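Local coordinates for AtxE2 (PDB 5TXE), which hydrolyses the isopeptide bond of the threaded lasso peptides astexin-2 and astexin-3, turning them into linear peptides, at residues N495-N498 with I499-L503; V515-P518 with A519-G522; A673-D676 with R677-A680. The protein carries 1 engineered substitution. All blocks are in the same frame, centred on the assembly; numbering follows the deposited sequence.

Interaction 1. Residues N495-N498 with I499-L503; sequences NRWN and ILHTL
The carbonyl of Asn498 takes two hydrogen bonds from Thr502, one turn on. Thr502 OG1 donates to Asn498 O over 2.6 Å and Thr502 N to the same oxygen over 3.0 Å. The two donors arrive from opposite faces of the carbonyl plane. The hydroxyl gets there because OG1 lies beside its own backbone N (chi1 -56°). Asn409 adds a further hydrogen bond to Thr502 OG1. Backbone bonds of the same i to i+4 kind run from Ile499 N to Asn495 O and from His501 N to Trp497 O. A weak bond joins Asn498 ND2 to Asn495 OD1 at 3.3 Å.

The aromatic pair is Trp497 and His501. Their planes are 29° apart but slid, so the rings barely overlap. His501 NE2 lies 3.7 Å from Trp497 CE3. With an alanine in place of His501, the indole of Trp497 would probably lose the ring beside it, and the Glu504 carboxylate its weak bond.

The apolar contact is Leu500 CD2 on Trp497 CZ3, at 3.9 Å. Ile499 CD1 is a methyl packed against polar groups: it sits over one face of the Arg496 guanidinium, near its rim, and 3.7 Å from Asn495 ND2. That guanidinium is salt-bridged to Asp528, just after the engineered Ala527 at the nucleophile position. These are regular alpha-helical i to i+3 and i to i+4 contacts, in helix 494-512 of the alpha/beta-hydrolase domain, close to the active site.

Interaction 2. Residues V515-P518 with A519-G522; sequences VIDP and ARVG
Asp517 reaches forward over the turn and uses both carboxylate oxygens. Its CG stands opposite the backbone N (chi1 174°), which carries the carboxylate toward the residues that follow. Asp517 OD1 accepts from Ala519 N at 3.1 Å, and the N-H meets it from above the carboxylate plane. Asp517 OD2 takes Arg520 NE at 2.9 Å in a salt bridge. This bond is nearly straight. The oxygen lies in the guanidinium plane, at its edge, while the NE comes from above the carboxylate plane. The two flat groups are therefore strongly turned, 65° apart.

The backbone here is a type I beta turn from Asp517 to Arg520, closed by Arg520 N donating to Asp517 O at 2.9 Å. The Asp517 OD1 bond to Ala519 N gives it an Asx turn as well. The chain turns this corner between strand 516-517 and strand 521-525, a parallel strand of the alpha/beta-hydrolase sheet.

Arg520 starts with CG beside its own N and runs extended to CD. It then bends at chi3 (-70°), which brings NE back to Asp517. Its NH1 is bonded to the carbonyl of Leu661, so the guanidinium has a second hold. Val521 places CG2 3.6 Å from Pro518 O. A water bridges the same carbonyl and Val521 N, at 2.9 Å from Pro518 O. Beyond the turn, the Val521 side chain packs on Ile507 of helix 494-512.

Interaction 3. Residues A673-D676 with R677-A680; sequences AQYD and RWRA
Arg679 N donates to Tyr675 O over 2.8 Å, the shortest of the backbone bonds here. The same carbonyl oxygen lies over one face of the Arg679 guanidinium, which the chain reaches by bending at chi3. Arg679 NH2 also meets Asp676 OD1 at 3.4 Å, a long, weak hydrogen bond that is part of a salt bridge. The carboxylate oxygen lies at the edge of the guanidinium, near its plane, yet the two planes are steeply inclined. A water donates to Asp676 OD1 at 2.9 Å; its link to Arg679 NE is doubtful.

On another side of the helix Gln674 lies over the Trp678 indole. Gln674 CG sits 3.5 Å from the centroid of the six-membered ring, only 15° off the normal, in a CH-pi contact. Its amide continues over the same ring, with planes just 3° apart. The extended chain, with CG anti to the backbone N (chi1 159°), lays it flat there. Gln674 NE2 is bonded to Asp655, which helps to hold the amide's rotation.

Tyr675 meets Trp678 obliquely, with Tyr675 CE1 3.8 Å from Trp678 CE3. Its hydroxyl is bonded to Asp666 N. Arg677 folds back so that Gln674 CA lies over one face of its guanidinium, with Arg677 NH2 3.5 Å from Gln674 CA. Glu629 takes both Arg677 NH1, in a salt bridge, and Trp678 NE1. Trp678 also meets Trp656 edge-to-face. This is an amphipathic surface helix near the C-terminus: residues 672-684 turn Gln674, Tyr675 and Trp678 onto helix 643-662, while the Asp676-Arg679 pair forms a weak i to i+3 salt bridge on the exposed side.

Interaction 1 is the buried one, interaction 2 lies at the surface, and interaction 3 is partly buried. Interactions 1 and 2 are neighbours in the chain: helix 494-512 leads into strand 516-517, and the far part of that helix packs on the turn. Their centres are about 18 Å apart and the two contacts do not touch. Interaction 3 sits on a separate helix, its centre about 24 Å from that of interaction 2, and rests on helix 643-662. Both helical contacts share backbone i to i+4 bonding and a tryptophan. Interaction 1 has no salt bridge between its own segments, whereas interactions 2 and 3 each pair an aspartate with an arginine three residues on.

Interaction 1. Residues N495-N498 with I499-L503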
loop_
_atom_site.group_PDB
_atom_site.type_symbol
_atom_site.label_atom_id
_atom_site.label_comp_id
_atom_site.label_asym_id
_atom_site.label_seq_id
_atom_site.Cartn_x
_atom_site.Cartn_y
_atom_site.Cartn_z
ATOM N N ASN A 495 -13.469 10.513 14.165
ATOM C CA ASN A 495 -13.105 9.209 13.651
ATOM C C ASN A 495 -11.934 8.554 14.394
ATOM O O ASN A 495 -11.884 7.336 14.508
ATOM C CB ASN A 495 -12.828 9.225 12.143
ATOM C CG ASN A 495 -12.835 7.806 11.551
ATOM O OD1 ASN A 495 -13.709 6.997 11.872
ATOM N ND2 ASN A 495 -11.862 7.502 10.725
ATOM N N ARG A 496 -11.009 9.343 14.917
ATOM C CA ARG A 496 -9.940 8.754 15.628
ATOM C C ARG A 496 -10.450 8.092 16.848
ATOM O O ARG A 496 -9.933 7.029 17.248
ATOM C CB ARG A 496 -8.928 9.815 16.059
ATOM C CG ARG A 496 -7.515 9.368 15.908
ATOM C CD ARG A 496 -7.276 9.504 14.427
ATOM N NE ARG A 496 -6.632 8.403 13.879
ATOM C CZ ARG A 496 -6.333 8.295 12.601
ATOM N NH1 ARG A 496 -6.630 9.248 11.750
ATOM N NH2 ARG A 496 -5.690 7.227 12.198
ATOM N N TRP A 497 -11.445 8.715 17.509
ATOM C CA TRP A 497 -12.110 8.018 18.651
ATOM C C TRP A 497 -12.817 6.725 18.234
ATOM O O TRP A 497 -12.808 5.745 18.946
ATOM C CB TRP A 497 -13.122 8.915 19.323
ATOM C CG TRP A 497 -12.552 9.880 20.265
ATOM C CD1 TRP A 497 -12.481 11.273 20.136
ATOM C CD2 TRP A 497 -12.031 9.564 21.539
ATOM N NE1 TRP A 497 -11.926 11.803 21.277
ATOM C CE2 TRP A 497 -11.642 10.772 22.146
ATOM C CE3 TRP A 497 -11.845 8.366 22.226
ATOM C CZ2 TRP A 497 -11.077 10.808 23.390
ATOM C CZ3 TRP A 497 -11.291 8.410 23.471
ATOM C CH2 TRP A 497 -10.909 9.615 24.046
ATOM N N ASN A 498 -13.472 6.729 17.088
ATOM C CA ASN A 498 -14.125 5.487 16.603
ATOM C C ASN A 498 -13.086 4.387 16.394
ATOM O O ASN A 498 -13.318 3.179 16.687
ATOM C CB ASN A 498 -14.833 5.769 15.272
ATOM C CG ASN A 498 -15.411 4.494 14.602
ATOM O OD1 ASN A 498 -16.101 3.675 15.237
ATOM N ND2 ASN A 498 -15.128 4.341 13.294
ATOM N N ILE A 499 -11.937 4.778 15.842
ATOM C CA ILE A 499 -10.849 3.810 15.714
ATOM C C ILE A 499 -10.360 3.289 17.060
ATOM O O ILE A 499 -10.196 2.079 17.272
ATOM C CB ILE A 499 -9.702 4.379 14.851
ATOM C CG1 ILE A 499 -10.206 4.496 13.427
ATOM C CG2 ILE A 499 -8.497 3.429 14.884
ATOM C CD1 ILE A 499 -9.423 5.462 12.589
ATOM N N LEU A 500 -10.099 4.198 17.971
ATOM C CA LEU A 500 -9.556 3.777 19.264
ATOM C C LEU A 500 -10.564 2.900 20.021
ATOM O O LEU A 500 -10.198 1.867 20.622
ATOM C CB LEU A 500 -9.210 4.970 20.093
ATOM C CG LEU A 500 -8.721 4.674 21.498
ATOM C CD1 LEU A 500 -7.459 3.872 21.510
ATOM C CD2 LEU A 500 -8.473 5.959 22.229
ATOM N N HIS A 501 -11.835 3.296 19.966
ATOM C CA HIS A 501 -12.877 2.507 20.635
ATOM C C HIS A 501 -13.005 1.167 20.003
ATOM O O HIS A 501 -13.255 0.182 20.693
ATOM C CB HIS A 501 -14.216 3.208 20.567
ATOM C CG HIS A 501 -14.357 4.406 21.458
ATOM N ND1 HIS A 501 -13.837 4.474 22.735
ATOM C CD2 HIS A 501 -15.020 5.565 21.265
ATOM C CE1 HIS A 501 -14.158 5.630 23.282
ATOM N NE2 HIS A 501 -14.871 6.313 22.409
ATOM N N THR A 502 -12.789 1.075 18.698
ATOM C CA THR A 502 -12.825 -0.246 18.043
ATOM C C THR A 502 -11.701 -1.120 18.508
ATOM O O THR A 502 -11.891 -2.291 18.741
ATOM C CB THR A 502 -12.777 -0.131 16.513
ATOM O OG1 THR A 502 -13.843 0.692 16.074
ATOM C CG2 THR A 502 -12.892 -1.481 15.835
ATOM N N LEU A 503 -10.518 -0.559 18.669
ATOM C CA LEU A 503 -9.420 -1.357 19.210
ATOM C C LEU A 503 -9.708 -1.834 20.635
ATOM O O LEU A 503 -9.387 -2.964 20.983
ATOM C CB LEU A 503 -8.118 -0.553 19.221
ATOM C CG LEU A 503 -7.492 -0.335 17.849
ATOM C CD1 LEU A 503 -6.361 0.625 17.979
ATOM C CD2 LEU A 503 -7.007 -1.654 17.252
#

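Interaction 2. Residues V515-P518 with A519-G522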
loop_
_atom_site.group_PDB
_atom_site.type_symbol
_atom_site.label_atom_id
_atom_site.label_comp_id
_atom_site.label_asym_id
_atom_site.label_seq_id
_atom_site.Cartn_x
_atom_site.Cartn_y
_atom_site.Cartn_z
ATOM N N VAL A 515 -7.903 -15.099 25.964
ATOM C CA VAL A 515 -6.752 -15.240 25.058
ATOM C C VAL A 515 -5.561 -14.298 25.411
ATOM O O VAL A 515 -4.394 -14.630 25.199
ATOM C CB VAL A 515 -7.195 -14.997 23.611
ATOM C CG1 VAL A 515 -6.011 -15.028 22.666
ATOM C CG2 VAL A 515 -8.231 -16.023 23.233
ATOM N N ILE A 516 -5.838 -13.140 25.974
ATOM C CA ILE A 516 -4.773 -12.140 26.193
ATOM C C ILE A 516 -4.805 -11.561 27.573
ATOM O O ILE A 516 -5.834 -11.576 28.251
ATOM C CB ILE A 516 -4.909 -10.951 25.240
ATOM C CG1 ILE A 516 -6.277 -10.293 25.388
ATOM C CG2 ILE A 516 -4.785 -11.391 23.800
ATOM C CD1 ILE A 516 -6.249 -8.805 25.552
ATOM N N ASP A 517 -3.668 -11.030 27.991
ATOM C CA ASP A 517 -3.582 -10.287 29.239
ATOM C C ASP A 517 -3.686 -8.808 28.902
ATOM O O ASP A 517 -2.779 -8.267 28.251
ATOM C CB ASP A 517 -2.223 -10.618 29.864
ATOM C CG ASP A 517 -1.928 -9.825 31.089
ATOM O OD1 ASP A 517 -2.751 -8.952 31.464
ATOM O OD2 ASP A 517 -0.846 -10.086 31.675
ATOM N N PRO A 518 -4.749 -8.136 29.351
ATOM C CA PRO A 518 -4.996 -6.783 28.894
ATOM C C PRO A 518 -4.038 -5.741 29.459
ATOM O O PRO A 518 -3.986 -4.613 28.943
ATOM C CB PRO A 518 -6.426 -6.492 29.376
ATOM C CG PRO A 518 -6.594 -7.422 30.563
ATOM C CD PRO A 518 -5.860 -8.656 30.194
ATOM N N ALA A 519 -3.300 -6.112 30.493
ATOM C CA ALA A 519 -2.253 -5.244 31.000
ATOM C C ALA A 519 -0.983 -5.353 30.129
ATOM O O ALA A 519 -0.008 -4.694 30.466
ATOM C CB ALA A 519 -1.916 -5.618 32.454
ATOM N N ARG A 520 -0.945 -6.256 29.125
ATOM C CA ARG A 520 0.272 -6.454 28.298
ATOM C C ARG A 520 0.003 -6.347 26.800
ATOM O O ARG A 520 0.251 -7.262 26.020
ATOM C CB ARG A 520 1.005 -7.749 28.663
ATOM C CG ARG A 520 1.478 -7.776 30.126
ATOM C CD ARG A 520 2.408 -8.962 30.340
ATOM N NE ARG A 520 1.749 -10.258 30.293
ATOM C CZ ARG A 520 2.277 -11.386 29.796
ATOM N NH1 ARG A 520 3.461 -11.417 29.180
ATOM N NH2 ARG A 520 1.576 -12.510 29.860
ATOM N N VAL A 521 -0.520 -5.187 26.425
ATOM C CA VAL A 521 -0.882 -4.909 25.046
ATOM C C VAL A 521 0.027 -3.854 24.408
ATOM O O VAL A 521 0.140 -2.723 24.908
ATOM C CB VAL A 521 -2.316 -4.432 24.929
ATOM C CG1 VAL A 521 -2.670 -4.242 23.484
ATOM C CG2 VAL A 521 -3.224 -5.467 25.561
ATOM N N GLY A 522 0.615 -4.257 23.291
ATOM C CA GLY A 522 1.473 -3.419 22.497
ATOM C C GLY A 522 0.751 -2.927 21.275
ATOM O O GLY A 522 -0.082 -3.637 20.715
HETATM O O HOH W 1 -1.712 -3.122 28.062
#

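Interaction 3. Residues A673-D676 with R677-A680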
loop_
_atom_site.group_PDB
_atom_site.type_symbol
_atom_site.label_atom_id
_atom_site.label_comp_id
_atom_site.label_asym_id
_atom_site.label_seq_id
_atom_site.Cartn_x
_atom_site.Cartn_y
_atom_site.Cartn_z
ATOM N N ALA A 673 24.377 -3.617 24.099
ATOM C CA ALA A 673 24.253 -2.149 24.238
ATOM C C ALA A 673 22.795 -1.694 24.137
ATOM O O ALA A 673 22.373 -0.767 24.809
ATOM C CB ALA A 673 25.099 -1.438 23.189
ATOM N N GLN A 674 22.029 -2.357 23.287
ATOM C CA GLN A 674 20.618 -2.034 23.141
ATOM C C GLN A 674 19.890 -2.292 24.442
ATOM O O GLN A 674 19.179 -1.445 24.925
ATOM C CB GLN A 674 20.026 -2.855 22.014
ATOM C CG GLN A 674 18.517 -3.035 22.018
ATOM C CD GLN A 674 18.092 -3.987 20.901
ATOM O OE1 GLN A 674 18.068 -3.593 19.755
ATOM N NE2 GLN A 674 17.759 -5.210 21.236
ATOM N N TYR A 675 20.097 -3.452 25.042
ATOM C CA TYR A 675 19.471 -3.724 26.349
ATOM C C TYR A 675 19.995 -2.870 27.523
ATOM O O TYR A 675 19.223 -2.515 28.438
ATOM C CB TYR A 675 19.533 -5.220 26.674
ATOM C CG TYR A 675 18.683 -6.045 25.717
ATOM C CD1 TYR A 675 17.272 -5.930 25.692
ATOM C CD2 TYR A 675 19.270 -6.932 24.839
ATOM C CE1 TYR A 675 16.496 -6.680 24.798
ATOM C CE2 TYR A 675 18.515 -7.678 23.947
ATOM C CZ TYR A 675 17.117 -7.561 23.942
ATOM O OH TYR A 675 16.427 -8.364 23.077
ATOM N N ASP A 676 21.255 -2.463 27.489
ATOM C CA ASP A 676 21.690 -1.415 28.459
ATOM C C ASP A 676 20.809 -0.173 28.368
ATOM O O ASP A 676 20.324 0.359 29.364
ATOM C CB ASP A 676 23.159 -0.996 28.239
ATOM C CG ASP A 676 24.168 -2.106 28.600
ATOM O OD1 ASP A 676 23.781 -3.090 29.299
ATOM O OD2 ASP A 676 25.339 -2.002 28.157
ATOM N N ARG A 677 20.603 0.310 27.155
ATOM C CA ARG A 677 19.812 1.489 26.955
ATOM C C ARG A 677 18.376 1.278 27.438
ATOM O O ARG A 677 17.811 2.117 28.089
ATOM C CB ARG A 677 19.753 1.746 25.471
ATOM C CG ARG A 677 20.446 2.974 24.964
ATOM C CD ARG A 677 19.966 3.206 23.545
ATOM N NE ARG A 677 20.718 2.321 22.740
ATOM C CZ ARG A 677 20.319 1.495 21.786
ATOM N NH1 ARG A 677 19.062 1.357 21.370
ATOM N NH2 ARG A 677 21.283 0.807 21.201
ATOM N N TRP A 678 17.784 0.141 27.098
ATOM C CA TRP A 678 16.400 -0.085 27.427
ATOM C C TRP A 678 16.225 -0.338 28.935
ATOM O O TRP A 678 15.223 0.081 29.533
ATOM C CB TRP A 678 15.837 -1.233 26.606
ATOM C CG TRP A 678 15.807 -0.978 25.132
ATOM C CD1 TRP A 678 16.121 0.175 24.494
ATOM C CD2 TRP A 678 15.445 -1.902 24.130
ATOM N NE1 TRP A 678 15.985 0.028 23.156
ATOM C CE2 TRP A 678 15.601 -1.259 22.897
ATOM C CE3 TRP A 678 15.013 -3.227 24.147
ATOM C CZ2 TRP A 678 15.294 -1.855 21.708
ATOM C CZ3 TRP A 678 14.721 -3.836 22.918
ATOM C CH2 TRP A 678 14.841 -3.147 21.738
ATOM N N ARG A 679 17.217 -0.941 29.575
ATOM C CA ARG A 679 17.171 -1.035 31.074
ATOM C C ARG A 679 17.207 0.337 31.698
ATOM O O ARG A 679 16.438 0.622 32.632
ATOM C CB ARG A 679 18.267 -1.942 31.612
ATOM C CG ARG A 679 17.904 -3.388 31.358
ATOM C CD ARG A 679 18.772 -4.410 32.081
ATOM N NE ARG A 679 20.021 -4.574 31.359
ATOM C CZ ARG A 679 20.292 -5.545 30.486
ATOM N NH1 ARG A 679 19.443 -6.564 30.218
ATOM N NH2 ARG A 679 21.455 -5.498 29.881
ATOM N N ALA A 680 18.009 1.228 31.129
ATOM C CA ALA A 680 18.014 2.590 31.628
ATOM C C ALA A 680 16.662 3.264 31.383
ATOM O O ALA A 680 16.236 4.082 32.205
ATOM C CB ALA A 680 19.160 3.416 31.017
HETATM O O HOH W 2 22.062 -3.239 31.643
#